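Local coordinates for albumin-1 (Psophocarpus tetragonolobus, PDB 1WBA), which serves as a 2S storage albumin of the seed and belongs to the Kunitz family of legume protease inhibitors, with the beta-trefoil fold of that family, at residues A[33-38]-A[103-108]; A[146-149]-A[153-156]. All blocks are in the same frame, centred on the assembly; numbering follows the deposited sequence.

Contact 1: A[33-38]-A[103-108]; sequences VATGNE and QLKLAG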
loop_
_atom_site.group_PDB
_atom_site.type_symbol
_atom_site.label_atom_id
_atom_site.label_comp_id
_atom_site.label_asym_id
_atom_site.label_seq_id
_atom_site.Cartn_x
_atom_site.Cartn_y
_atom_site.Cartn_z
ATOM N N VAL A 33 9.904 7.536 4.633
ATOM C CA VAL A 33 11.011 7.981 5.483
ATOM C C VAL A 33 12.182 7.022 5.328
ATOM O O VAL A 33 12.072 5.980 4.688
ATOM C CB VAL A 33 10.628 8.003 7.008
ATOM C CG1 VAL A 33 9.477 8.948 7.271
ATOM C CG2 VAL A 33 10.267 6.603 7.518
ATOM N N ALA A 34 13.325 7.399 5.880
ATOM C CA ALA A 34 14.490 6.536 5.836
ATOM C C ALA A 34 14.391 5.672 7.085
ATOM O O ALA A 34 13.994 6.157 8.148
ATOM C CB ALA A 34 15.741 7.355 5.888
ATOM N N THR A 35 14.626 4.376 6.938
ATOM C CA THR A 35 14.634 3.474 8.079
ATOM C C THR A 35 16.005 2.794 8.047
ATOM O O THR A 35 16.690 2.828 7.027
ATOM C CB THR A 35 13.523 2.371 8.008
ATOM O OG1 THR A 35 13.691 1.564 6.834
ATOM C CG2 THR A 35 12.152 2.981 8.040
ATOM N N GLY A 36 16.415 2.198 9.159
ATOM C CA GLY A 36 17.685 1.504 9.179
ATOM C C GLY A 36 18.867 2.367 8.794
ATOM O O GLY A 36 19.081 3.418 9.386
ATOM N N ASN A 37 19.582 1.943 7.754
ATOM C CA ASN A 37 20.784 2.626 7.263
ATOM C C ASN A 37 20.532 3.577 6.090
ATOM O O ASN A 37 21.473 4.119 5.499
ATOM C CB ASN A 37 21.824 1.574 6.866
ATOM C CG ASN A 37 22.078 0.572 7.973
ATOM O OD1 ASN A 37 22.575 0.935 9.037
ATOM N ND2 ASN A 37 21.685 -0.685 7.756
ATOM N N GLU A 38 19.261 3.784 5.757
ATOM C CA GLU A 38 18.896 4.675 4.657
ATOM C C GLU A 38 19.216 6.137 4.980
ATOM O O GLU A 38 19.254 6.538 6.139
ATOM C CB GLU A 38 17.406 4.515 4.308
ATOM C CG GLU A 38 17.085 3.184 3.645
ATOM C CD GLU A 38 15.603 2.924 3.458
ATOM O OE1 GLU A 38 14.764 3.717 3.929
ATOM O OE2 GLU A 38 15.271 1.900 2.834
ATOM N N GLN A 103 9.177 -6.179 2.891
ATOM C CA GLN A 103 8.637 -4.902 3.347
ATOM C C GLN A 103 8.437 -4.006 2.161
ATOM O O GLN A 103 9.022 -4.240 1.097
ATOM C CB GLN A 103 9.628 -4.205 4.271
ATOM C CG GLN A 103 10.314 -5.114 5.228
ATOM C CD GLN A 103 11.126 -4.359 6.236
ATOM O OE1 GLN A 103 11.875 -3.446 5.893
ATOM N NE2 GLN A 103 10.968 -4.721 7.505
ATOM N N LEU A 104 7.661 -2.945 2.353
ATOM C CA LEU A 104 7.399 -2.005 1.264
ATOM C C LEU A 104 8.477 -0.931 1.121
ATOM O O LEU A 104 8.838 -0.255 2.084
ATOM C CB LEU A 104 6.025 -1.340 1.406
ATOM C CG LEU A 104 4.785 -2.232 1.495
ATOM C CD1 LEU A 104 3.558 -1.392 1.208
ATOM C CD2 LEU A 104 4.867 -3.352 0.512
ATOM N N LYS A 105 8.975 -0.778 -0.099
ATOM C CA LYS A 105 10.001 0.203 -0.403
ATOM C C LYS A 105 9.631 0.883 -1.711
ATOM O O LYS A 105 8.829 0.356 -2.499
ATOM C CB LYS A 105 11.356 -0.490 -0.614
ATOM C CG LYS A 105 11.898 -1.299 0.569
ATOM C CD LYS A 105 12.406 -0.384 1.674
ATOM C CE LYS A 105 13.366 -1.135 2.609
ATOM N NZ LYS A 105 13.735 -0.267 3.767
ATOM N N LEU A 106 10.210 2.053 -1.949
ATOM C CA LEU A 106 9.985 2.737 -3.216
ATOM C C LEU A 106 10.663 1.830 -4.255
ATOM O O LEU A 106 11.749 1.292 -4.007
ATOM C CB LEU A 106 10.638 4.121 -3.219
ATOM C CG LEU A 106 9.997 5.174 -2.309
ATOM C CD1 LEU A 106 10.581 6.527 -2.654
ATOM C CD2 LEU A 106 8.487 5.194 -2.478
ATOM N N ALA A 107 9.994 1.616 -5.380
ATOM C CA ALA A 107 10.507 0.750 -6.435
ATOM C C ALA A 107 11.696 1.331 -7.178
ATOM O O ALA A 107 11.844 2.552 -7.262
ATOM C CB ALA A 107 9.401 0.444 -7.430
ATOM N N GLY A 108 12.522 0.437 -7.714
ATOM C CA GLY A 108 13.670 0.820 -8.515
ATOM C C GLY A 108 14.924 1.231 -7.800
ATOM O O GLY A 108 15.830 1.756 -8.430
HETATM O O HOH W 1 15.598 -0.351 6.042
#
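A single salt bridge between Glu38 and Lys105 joins the loop that follows strand 30-33 to strand 103-106, two parts of the beta-trefoil that lie 65 residues apart in sequence. Lys105 NZ stands 2.8 Å from Glu38 OE2, and the two side chains reach for each other from opposite directions. The ammonium does not lie in the plane of the carboxylate but approaches 43° out of it. Lysine suits this place because its chain is long enough to span from the strand to the loop: it bends once at chi2 (-74°) and then runs extended to NZ.

The loop itself holds one oxygen of the acid, OE1, while OE2 is shared by Lys105 and Tyr110 OH. Residues 35 to 38 form a type II' beta turn, closed by a bond from Glu38 N to Thr35 O of 3.0 Å; Gly36 takes the positive phi of this turn, a backbone shape that glycine adopts easily. Thr35 N donates to Glu38 OE1 at 3.1 Å, from above the carboxylate plane. Thr35 OG1 is 3.6 Å from Lys105 NZ, and a water joins them, 2.8 Å from Thr35 OG1 and accepting from Lys105 NZ at 2.9 Å. Ser45 OG hydrogen-bonds to Thr35 OG1, Glu38 OE1 and Lys105 NZ, and Phe97 gives the lysine a cation-pi partner.

With Lys105 and Thr35 buried, the paired charges and surrounding hydroxyls make up a compact polar network; the nearby carboxylate would be expected to favour the protonated form of the lysine.

Contact 2: A[146-149]-A[153-156]; sequences ISTD and KKRL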
loop_
_atom_site.group_PDB
_atom_site.type_symbol
_atom_site.label_atom_id
_atom_site.label_comp_id
_atom_site.label_asym_id
_atom_site.label_seq_id
_atom_site.Cartn_x
_atom_site.Cartn_y
_atom_site.Cartn_z
ATOM N N ILE A 146 1.870 -3.949 10.053
ATOM C CA ILE A 146 2.828 -3.009 10.604
ATOM C C ILE A 146 3.841 -3.714 11.498
ATOM O O ILE A 146 3.512 -4.683 12.176
ATOM C CB ILE A 146 2.088 -1.952 11.472
ATOM C CG1 ILE A 146 1.203 -1.078 10.594
ATOM C CG2 ILE A 146 3.075 -1.092 12.263
ATOM C CD1 ILE A 146 1.971 -0.243 9.636
ATOM N N SER A 147 5.071 -3.230 11.479
ATOM C CA SER A 147 6.117 -3.756 12.339
ATOM C C SER A 147 6.933 -2.537 12.747
ATOM O O SER A 147 7.426 -1.795 11.887
ATOM C CB SER A 147 6.998 -4.749 11.594
ATOM O OG SER A 147 7.989 -5.264 12.462
ATOM N N THR A 148 7.038 -2.304 14.048
ATOM C CA THR A 148 7.787 -1.155 14.548
ATOM C C THR A 148 9.262 -1.496 14.646
ATOM O O THR A 148 9.618 -2.523 15.237
ATOM C CB THR A 148 7.260 -0.718 15.921
ATOM O OG1 THR A 148 5.861 -0.409 15.802
ATOM C CG2 THR A 148 7.986 0.526 16.417
ATOM N N ASP A 149 10.114 -0.670 14.037
ATOM C CA ASP A 149 11.551 -0.911 14.094
ATOM C C ASP A 149 12.177 -0.296 15.372
ATOM O O ASP A 149 11.482 0.396 16.137
ATOM C CB ASP A 149 12.255 -0.473 12.779
ATOM C CG ASP A 149 12.283 1.040 12.555
ATOM O OD1 ASP A 149 12.175 1.844 13.498
ATOM O OD2 ASP A 149 12.464 1.430 11.392
ATOM N N LYS A 153 9.834 3.561 13.815
ATOM C CA LYS A 153 9.110 3.762 12.567
ATOM C C LYS A 153 8.177 2.571 12.358
ATOM O O LYS A 153 8.522 1.426 12.702
ATOM C CB LYS A 153 10.062 3.920 11.375
ATOM C CG LYS A 153 11.142 5.019 11.513
ATOM C CD LYS A 153 10.603 6.402 11.946
ATOM C CE LYS A 153 9.605 6.985 10.941
ATOM N NZ LYS A 153 9.001 8.320 11.319
ATOM N N LYS A 154 6.974 2.846 11.860
ATOM C CA LYS A 154 5.992 1.797 11.628
ATOM C C LYS A 154 6.046 1.293 10.193
ATOM O O LYS A 154 5.263 1.713 9.342
ATOM C CB LYS A 154 4.605 2.304 11.993
ATOM C CG LYS A 154 4.509 2.586 13.462
ATOM C CD LYS A 154 3.099 2.918 13.883
ATOM C CE LYS A 154 3.060 3.303 15.359
ATOM N NZ LYS A 154 3.902 2.358 16.178
ATOM N N ARG A 155 6.970 0.372 9.944
ATOM C CA ARG A 155 7.169 -0.187 8.619
ATOM C C ARG A 155 6.008 -1.065 8.164
ATOM O O ARG A 155 5.371 -1.740 8.974
ATOM C CB ARG A 155 8.450 -1.015 8.591
ATOM C CG ARG A 155 9.702 -0.279 9.052
ATOM C CD ARG A 155 10.903 -1.111 8.708
ATOM N NE ARG A 155 12.130 -0.653 9.346
ATOM C CZ ARG A 155 13.330 -1.149 9.062
ATOM N NH1 ARG A 155 13.438 -2.094 8.138
ATOM N NH2 ARG A 155 14.403 -0.758 9.744
ATOM N N LEU A 156 5.708 -1.008 6.870
ATOM C CA LEU A 156 4.653 -1.827 6.288
ATOM C C LEU A 156 5.354 -3.095 5.830
ATOM O O LEU A 156 6.223 -3.055 4.959
ATOM C CB LEU A 156 3.999 -1.106 5.108
ATOM C CG LEU A 156 3.125 0.107 5.449
ATOM C CD1 LEU A 156 2.410 0.586 4.222
ATOM C CD2 LEU A 156 2.106 -0.255 6.464
#
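Asp149 OD2 receives two N-H groups of Arg155, a sound bond from NE at 2.9 Å and a weak one from NH2, at the turn end of the beta hairpin formed by strands 142-148 and 154-159 of the beta-trefoil. The NE bond is nearly straight (164°) and uses the anti lone pair of OD2, which lies at the guanidinium edge, in its plane. Carboxylate and guanidinium planes are nevertheless turned 87° apart, so this is no flat two-oxygen pairing. The arginine chain is extended from CG to NE, which gives it the length to reach past the end of the partner strand.

The other oxygen turns back to the loop: Lys153 N donates to Asp149 OD1 at 2.9 Å, from well above the carboxylate plane. With CG lodged between backbone N and carbonyl carbon (chi1 69°), the short aspartate can serve main chain and arginine together. Its own N bonds to Lys153 O at 3.0 Å, closing the hairpin end.

Ser147 and Arg155 form the antiparallel hydrogen-bonded pair, with a good bond from Ser147 N to Arg155 O (2.9 Å) and a weak return bond. Ile146 with Leu156 and Thr148 with Lys154 are the flanking non-hydrogen-bonded pairs, their side chains on the sheet face opposite Ser147 and Arg155. There the branched Ile146 lays CG2 against Lys154 CB at 3.7 Å. Threonine and lysine suit this solvent-facing pair, Thr148 being exposed and Lys154 partly exposed; their side chains run alongside in the same direction, and Lys154 NZ makes a weak bond of 3.4 Å to Thr148 OG1.

How the contacts relate
Both segments of contact 1 precede those of contact 2 in the sequence, and the contact centres lie about 11 Å apart. The two adjoin: Leu104 N to Leu156 O is a probable backbone hydrogen bond of 3.0 Å, tying strand 103-106 to strand 154-159. A second probable bond, from Arg155 NH1 to Gln103 OE1 at 3.1 Å, joins side chains of the same two strands, while Thr35 packs on Arg155 and Val33 on Lys153. Polar bonds therefore join strand 103-106 to the 33-38 loop and to the hairpin, and the loop packs against the hairpin, all in one region of the trefoil, each contact centre lying about 13 Å from the centre of the chain.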